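Local coordinates for protein immunoreactive 84kD antigen PG93 (Porphyromonas gingivalis, PDB 5M11) that serves as an essential surface component of the type IX secretion system and carries bound zinc and calcium ions, at residues A[308-316]-A[343-354]; A[630-638]-A[650-658]. All blocks are in the same frame, centred on the assembly; numbering follows the deposited sequence.

Interaction 1: residues A[308-316]-A[343-354]. With ZN (zinc ion), chain H.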
# COMPACT_ATOMS: atom_id res chain seq x y z
N PHE A 308 16.48 0.24 8.76
CA PHE A 308 15.17 -0.29 8.39
C PHE A 308 15.20 -0.99 7.04
O PHE A 308 15.59 -0.39 6.04
CB PHE A 308 14.09 0.80 8.33
CG PHE A 308 13.99 1.72 9.51
CD1 PHE A 308 13.21 1.38 10.61
CD2 PHE A 308 14.61 2.97 9.49
CE1 PHE A 308 13.08 2.26 11.69
CE2 PHE A 308 14.48 3.85 10.57
CZ PHE A 308 13.70 3.49 11.65
N ASP A 309 14.76 -2.25 7.03
CA ASP A 309 14.63 -3.03 5.80
C ASP A 309 13.16 -3.36 5.56
O ASP A 309 12.51 -3.91 6.44
CB ASP A 309 15.49 -4.29 5.81
CG ASP A 309 15.34 -5.14 4.56
OD1 ASP A 309 15.86 -4.72 3.49
OD2 ASP A 309 14.67 -6.19 4.64
N GLY A 310 12.68 -2.98 4.38
CA GLY A 310 11.30 -3.17 3.92
C GLY A 310 11.22 -3.42 2.43
O GLY A 310 12.26 -3.64 1.79
N PRO A 311 10.02 -3.41 1.81
CA PRO A 311 9.94 -3.61 0.35
C PRO A 311 10.59 -2.46 -0.43
O PRO A 311 10.77 -1.38 0.13
CB PRO A 311 8.43 -3.71 0.08
CG PRO A 311 7.79 -3.06 1.19
CD PRO A 311 8.68 -3.18 2.39
N GLY A 312 10.96 -2.71 -1.68
CA GLY A 312 11.56 -1.71 -2.57
C GLY A 312 10.65 -0.52 -2.81
O GLY A 312 11.12 0.62 -2.89
N ASP A 313 9.32 -0.79 -2.92
CA ASP A 313 8.21 0.15 -3.08
C ASP A 313 6.95 -0.48 -2.46
O ASP A 313 7.01 -1.62 -1.97
CB ASP A 313 7.99 0.56 -4.55
CG ASP A 313 7.87 -0.56 -5.57
OD1 ASP A 313 8.36 -0.38 -6.71
OD2 ASP A 313 7.23 -1.59 -5.26
N ASN A 314 5.83 0.24 -2.43
CA ASN A 314 4.59 -0.27 -1.83
C ASN A 314 3.61 -0.73 -2.91
O ASN A 314 2.38 -0.64 -2.71
CB ASN A 314 3.94 0.79 -0.93
CG ASN A 314 4.83 1.34 0.16
OD1 ASN A 314 5.37 0.60 0.98
ND2 ASN A 314 4.89 2.67 0.25
N ASP A 315 4.14 -1.28 -4.04
CA ASP A 315 3.34 -1.71 -5.19
C ASP A 315 3.25 -3.25 -5.30
O ASP A 315 4.23 -3.93 -5.55
CB ASP A 315 3.89 -1.11 -6.50
CG ASP A 315 4.11 0.39 -6.53
OD1 ASP A 315 4.10 1.03 -5.45
OD2 ASP A 315 4.36 0.93 -7.62
N PHE A 316 2.04 -3.79 -5.10
CA PHE A 316 1.81 -5.23 -5.12
C PHE A 316 0.71 -5.53 -6.14
O PHE A 316 -0.43 -5.86 -5.79
CB PHE A 316 1.51 -5.76 -3.70
CG PHE A 316 2.69 -5.53 -2.77
CD1 PHE A 316 3.60 -6.55 -2.53
CD2 PHE A 316 2.94 -4.27 -2.23
CE1 PHE A 316 4.74 -6.31 -1.75
CE2 PHE A 316 4.09 -4.03 -1.48
CZ PHE A 316 4.97 -5.05 -1.24
N MET A 343 10.53 -3.79 -10.70
CA MET A 343 10.81 -4.10 -9.31
C MET A 343 10.24 -5.47 -8.92
O MET A 343 9.05 -5.76 -9.10
CB MET A 343 10.25 -2.98 -8.39
CG MET A 343 10.38 -3.23 -6.91
SD MET A 343 12.02 -2.98 -6.20
CE MET A 343 12.17 -1.18 -6.28
N VAL A 344 11.12 -6.32 -8.40
CA VAL A 344 10.76 -7.65 -7.93
C VAL A 344 11.10 -7.66 -6.43
O VAL A 344 12.20 -7.26 -6.04
CB VAL A 344 11.42 -8.80 -8.74
CG1 VAL A 344 10.99 -10.16 -8.22
CG2 VAL A 344 11.08 -8.69 -10.23
N LYS A 345 10.14 -8.06 -5.60
CA LYS A 345 10.35 -8.07 -4.17
C LYS A 345 10.12 -9.46 -3.62
O LYS A 345 9.09 -10.07 -3.90
CB LYS A 345 9.42 -7.07 -3.50
CG LYS A 345 9.82 -5.64 -3.74
CD LYS A 345 8.68 -4.68 -3.53
CE LYS A 345 7.59 -4.82 -4.55
NZ LYS A 345 6.42 -4.03 -4.16
N LEU A 346 11.09 -9.95 -2.82
CA LEU A 346 11.02 -11.25 -2.16
C LEU A 346 11.14 -11.05 -0.67
O LEU A 346 12.06 -10.35 -0.22
CB LEU A 346 12.10 -12.23 -2.64
CG LEU A 346 12.40 -12.42 -4.13
CD1 LEU A 346 13.13 -13.71 -4.32
CD2 LEU A 346 11.15 -12.44 -5.01
N TYR A 347 10.21 -11.65 0.11
CA TYR A 347 10.19 -11.53 1.57
C TYR A 347 10.36 -12.90 2.22
O TYR A 347 9.59 -13.83 1.98
CB TYR A 347 8.92 -10.82 2.06
CG TYR A 347 8.92 -10.49 3.54
CD1 TYR A 347 9.90 -9.68 4.10
CD2 TYR A 347 7.90 -10.95 4.38
CE1 TYR A 347 9.90 -9.37 5.46
CE2 TYR A 347 7.87 -10.62 5.73
CZ TYR A 347 8.88 -9.84 6.27
OH TYR A 347 8.85 -9.51 7.60
N ASP A 348 11.42 -13.02 3.01
CA ASP A 348 11.90 -14.20 3.73
C ASP A 348 10.99 -14.61 4.90
O ASP A 348 11.01 -15.78 5.31
CB ASP A 348 13.29 -13.84 4.30
CG ASP A 348 14.16 -15.02 4.67
OD1 ASP A 348 14.28 -15.97 3.85
OD2 ASP A 348 14.81 -14.95 5.74
N GLY A 349 10.25 -13.65 5.43
CA GLY A 349 9.43 -13.80 6.61
C GLY A 349 10.01 -12.88 7.67
O GLY A 349 9.38 -12.63 8.70
N ASN A 350 11.24 -12.35 7.40
CA ASN A 350 11.96 -11.41 8.26
C ASN A 350 12.61 -10.29 7.42
O ASN A 350 12.35 -9.11 7.71
CB ASN A 350 13.00 -12.10 9.17
CG ASN A 350 13.89 -13.11 8.47
OD1 ASN A 350 13.49 -14.25 8.23
ND2 ASN A 350 15.11 -12.71 8.14
N ARG A 351 13.42 -10.63 6.37
CA ARG A 351 14.08 -9.61 5.53
C ARG A 351 13.60 -9.64 4.06
O ARG A 351 13.04 -10.64 3.62
CB ARG A 351 15.62 -9.72 5.62
CG ARG A 351 16.30 -10.82 4.79
CD ARG A 351 17.51 -10.32 3.98
NE ARG A 351 18.50 -9.64 4.82
CZ ARG A 351 19.80 -9.54 4.54
NH1 ARG A 351 20.29 -10.08 3.43
NH2 ARG A 351 20.62 -8.91 5.38
N TRP A 352 13.79 -8.52 3.34
CA TRP A 352 13.44 -8.32 1.93
C TRP A 352 14.65 -8.37 1.01
O TRP A 352 15.75 -7.97 1.41
CB TRP A 352 12.75 -6.96 1.70
CG TRP A 352 11.36 -6.83 2.23
CD1 TRP A 352 10.99 -6.44 3.49
CD2 TRP A 352 10.14 -7.06 1.50
NE1 TRP A 352 9.61 -6.41 3.59
CE2 TRP A 352 9.07 -6.81 2.39
CE3 TRP A 352 9.85 -7.46 0.19
CZ2 TRP A 352 7.73 -6.97 2.00
CZ3 TRP A 352 8.52 -7.61 -0.19
CH2 TRP A 352 7.48 -7.36 0.70
N THR A 353 14.43 -8.80 -0.25
CA THR A 353 15.40 -8.82 -1.35
C THR A 353 14.72 -8.11 -2.50
O THR A 353 13.66 -8.58 -2.93
CB THR A 353 15.85 -10.26 -1.66
OG1 THR A 353 16.19 -10.90 -0.44
CG2 THR A 353 17.04 -10.31 -2.58
N ASN A 354 15.27 -6.96 -2.97
CA ASN A 354 14.66 -6.17 -4.06
C ASN A 354 15.52 -6.08 -5.34
O ASN A 354 16.64 -5.59 -5.31
CB ASN A 354 14.30 -4.75 -3.60
CG ASN A 354 13.67 -4.65 -2.23
OD1 ASN A 354 14.07 -3.84 -1.42
ND2 ASN A 354 12.67 -5.46 -1.95
ZN ZN H . 4.93 2.84 -8.28

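Interaction 2: residues A[630-638]-A[650-658]. With CA (calcium ion), chain L.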
# COMPACT_ATOMS: atom_id res chain seq x y z
N PRO A 630 -8.04 -2.39 10.77
CA PRO A 630 -6.82 -1.62 10.49
C PRO A 630 -6.38 -1.64 9.00
O PRO A 630 -5.35 -1.02 8.70
CB PRO A 630 -5.76 -2.31 11.37
CG PRO A 630 -6.53 -3.14 12.35
CD PRO A 630 -7.72 -3.58 11.59
N LEU A 631 -7.17 -2.30 8.09
CA LEU A 631 -6.94 -2.38 6.64
C LEU A 631 -6.64 -0.99 6.05
O LEU A 631 -7.40 -0.03 6.25
CB LEU A 631 -8.15 -3.04 5.94
CG LEU A 631 -8.03 -3.34 4.44
CD1 LEU A 631 -7.15 -4.55 4.17
CD2 LEU A 631 -9.38 -3.61 3.85
N LEU A 632 -5.48 -0.88 5.37
CA LEU A 632 -4.93 0.37 4.81
C LEU A 632 -5.83 0.98 3.70
O LEU A 632 -6.01 2.20 3.68
CB LEU A 632 -3.50 0.15 4.27
CG LEU A 632 -2.39 0.05 5.32
CD1 LEU A 632 -1.09 -0.42 4.69
CD2 LEU A 632 -2.16 1.39 6.02
N SER A 633 -6.38 0.14 2.81
CA SER A 633 -7.22 0.60 1.71
C SER A 633 -8.30 -0.42 1.38
O SER A 633 -8.04 -1.63 1.47
CB SER A 633 -6.37 0.88 0.48
OG SER A 633 -7.15 1.17 -0.67
N ASN A 634 -9.49 0.06 0.96
CA ASN A 634 -10.60 -0.81 0.52
C ASN A 634 -10.32 -1.37 -0.89
O ASN A 634 -11.00 -2.30 -1.32
CB ASN A 634 -11.95 -0.08 0.55
CG ASN A 634 -12.48 0.26 1.93
OD1 ASN A 634 -12.29 -0.48 2.90
ND2 ASN A 634 -13.21 1.36 2.03
N ASN A 635 -9.33 -0.78 -1.62
CA ASN A 635 -8.93 -1.23 -2.95
C ASN A 635 -7.69 -2.13 -2.80
O ASN A 635 -6.57 -1.65 -2.58
CB ASN A 635 -8.70 -0.04 -3.91
CG ASN A 635 -8.31 -0.40 -5.34
OD1 ASN A 635 -8.26 -1.57 -5.76
ND2 ASN A 635 -8.01 0.63 -6.12
N ILE A 636 -7.94 -3.47 -2.87
CA ILE A 636 -6.95 -4.54 -2.75
C ILE A 636 -6.64 -5.05 -4.15
O ILE A 636 -7.55 -5.42 -4.88
CB ILE A 636 -7.43 -5.68 -1.80
CG1 ILE A 636 -7.99 -5.12 -0.48
CG2 ILE A 636 -6.29 -6.72 -1.56
CD1 ILE A 636 -8.83 -6.09 0.30
N LEU A 637 -5.35 -5.08 -4.50
CA LEU A 637 -4.85 -5.47 -5.82
C LEU A 637 -4.47 -6.94 -5.90
O LEU A 637 -4.61 -7.54 -6.98
CB LEU A 637 -3.63 -4.59 -6.17
CG LEU A 637 -3.94 -3.29 -6.92
CD1 LEU A 637 -4.59 -2.24 -6.02
CD2 LEU A 637 -2.70 -2.72 -7.55
N SER A 638 -3.95 -7.50 -4.78
CA SER A 638 -3.48 -8.89 -4.68
C SER A 638 -3.62 -9.49 -3.27
O SER A 638 -3.79 -8.77 -2.28
CB SER A 638 -2.03 -8.97 -5.13
OG SER A 638 -1.20 -8.07 -4.42
N ILE A 650 -1.73 -9.06 2.19
CA ILE A 650 -2.77 -8.25 1.54
C ILE A 650 -2.10 -7.11 0.83
O ILE A 650 -1.60 -6.20 1.49
CB ILE A 650 -3.84 -7.76 2.58
CG1 ILE A 650 -4.43 -8.93 3.43
CG2 ILE A 650 -4.95 -6.94 1.93
CD1 ILE A 650 -4.79 -8.55 4.92
N GLY A 651 -2.07 -7.17 -0.49
CA GLY A 651 -1.49 -6.11 -1.29
C GLY A 651 -2.51 -5.03 -1.56
O GLY A 651 -3.25 -5.13 -2.54
N THR A 652 -2.63 -4.02 -0.67
CA THR A 652 -3.61 -2.94 -0.91
C THR A 652 -2.99 -1.90 -1.83
O THR A 652 -1.77 -1.88 -2.02
CB THR A 652 -4.16 -2.29 0.40
OG1 THR A 652 -3.14 -1.58 1.11
CG2 THR A 652 -4.88 -3.28 1.30
N ALA A 653 -3.83 -1.00 -2.37
CA ALA A 653 -3.37 0.08 -3.25
C ALA A 653 -2.40 1.03 -2.50
O ALA A 653 -1.60 1.73 -3.13
CB ALA A 653 -4.57 0.85 -3.78
N ASP A 654 -2.46 1.00 -1.15
CA ASP A 654 -1.63 1.80 -0.25
C ASP A 654 -0.57 0.95 0.49
O ASP A 654 -0.09 1.35 1.54
CB ASP A 654 -2.53 2.55 0.76
CG ASP A 654 -3.19 3.78 0.17
OD1 ASP A 654 -2.56 4.86 0.17
OD2 ASP A 654 -4.35 3.65 -0.31
N GLY A 655 -0.19 -0.20 -0.06
CA GLY A 655 0.85 -1.04 0.53
C GLY A 655 0.48 -2.40 1.11
O GLY A 655 -0.69 -2.77 1.19
N LEU A 656 1.51 -3.12 1.56
CA LEU A 656 1.40 -4.46 2.12
C LEU A 656 1.00 -4.50 3.59
O LEU A 656 1.48 -3.73 4.44
CB LEU A 656 2.72 -5.22 1.93
CG LEU A 656 2.64 -6.75 1.98
CD1 LEU A 656 1.82 -7.29 0.83
CD2 LEU A 656 4.02 -7.37 2.00
N MET A 657 0.15 -5.48 3.87
CA MET A 657 -0.43 -5.81 5.17
C MET A 657 -0.43 -7.31 5.37
O MET A 657 -0.35 -8.06 4.39
CB MET A 657 -1.87 -5.30 5.24
CG MET A 657 -1.99 -3.86 5.43
SD MET A 657 -3.64 -3.50 6.05
CE MET A 657 -3.30 -3.46 7.79
N THR A 658 -0.53 -7.76 6.65
CA THR A 658 -0.64 -9.17 7.01
C THR A 658 -1.66 -9.35 8.11
O THR A 658 -1.61 -8.65 9.12
CB THR A 658 0.69 -9.83 7.44
OG1 THR A 658 1.16 -9.25 8.66
CG2 THR A 658 1.73 -9.79 6.38
CA CA L . -5.67 5.57 0.28

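Interaction 1: residues A[308-316]-A[343-354]
The ammonium of K345 is gripped by several groups of the 308-316 loop. Its NZ donates to D315 O at 2.6 Å, approaching from above the carbonyl plane, and makes a salt bridge to D313 OD2 at 2.8 Å, nearly along that oxygen's C-O bond; D313 O adds a weak third acceptor. The same NZ stands over one face of the F316 ring, 3.6 Å from its centroid, as a cation-pi partner. A bend in the lysine chain at chi3 (-68°) swings the amine in among these oxygens, while its CD passes P311 CB. Farther along, W352 lies flat beneath the loop: P311 CB sits 3.7 Å from the centroid of its six-membered ring, a CH-pi contact almost on the ring normal, and G310 lies over the pyrrole end of the same face. Y347 backs the opposite face. F316 CE1 meets W352 CH2 at 3.8 Å. At the loop's start, D309 OD2 accepts the N-H of W352 on its syn lone pair (2.8 Å, 168°). Beside the lysine site, D315 OD2 binds zinc at 2.1 Å together with H340. The arrangement is a linker laid across the 343-347 and 352-356 strands of a four-stranded propeller blade, with a zinc site at its end.

Interaction 2: residues A[630-638]-A[650-658]
M657 and L632 cross obliquely, L632 CD1 resting 3.6 Å from M657 CG, while the thioether bends back at chi3 (95°). This brings SD beside the backbone of 631-632, where it takes a weak hydrogen bond from L632 N, and sets the methyl CE against P630 O. On the neighbouring side, L631 reaches across I650 at about a right angle, CD1 meeting I650 CG2; I636 comes to the same methyl obliquely, its CG2 3.7 Å away. T652 turns its two branches to different tasks: CG2 packs on L631, I636 and S633 O, whereas OG1 donates to G655 O at 2.7 Å, on a lone pair in the carbonyl plane. G655 O also accepts from T652 N, and G655 N returns a bond to T652 O, closing the type I turn 652-655. Backbone bonds join the strands, L637 N to G651 O at 2.9 Å and G651 N to S638 O; A653 N to N635 O, at 2.8 Å, carries the pairing on beyond their ends. L637 and S638 both face G651, a classic beta bulge. S633 OG accepts N635 N in an ST turn, and near it D654 OD2 binds calcium at 2.4 Å. Apolar packing and main-chain bonds thus hold the hairpin, and the turn, fixed by the T652 bonds, carries the carboxylate that binds the metal.

In the fold
The two contacts follow each other along the chain, interaction 1 closing well before interaction 2 opens, yet their centres lie about 15 Å apart. Interaction 1 lays the loop leading from strand 302-303 to strand 318-322 against the sheet 318-322 to 352-356, and interaction 2 belongs to the sheet of 636-642, 647-652 and 655-660, which is completed by the N-terminal strand 13-16. These sheets are the first and last blades of the second propeller, so the contacts meet where its ring closes. F316 O probably accepts a hydrogen bond from S638 OG (2.7 Å), and W352 CH2 packs on L656 CD2, so the loop, through F316, and the first blade, through W352, both rest on the last blade.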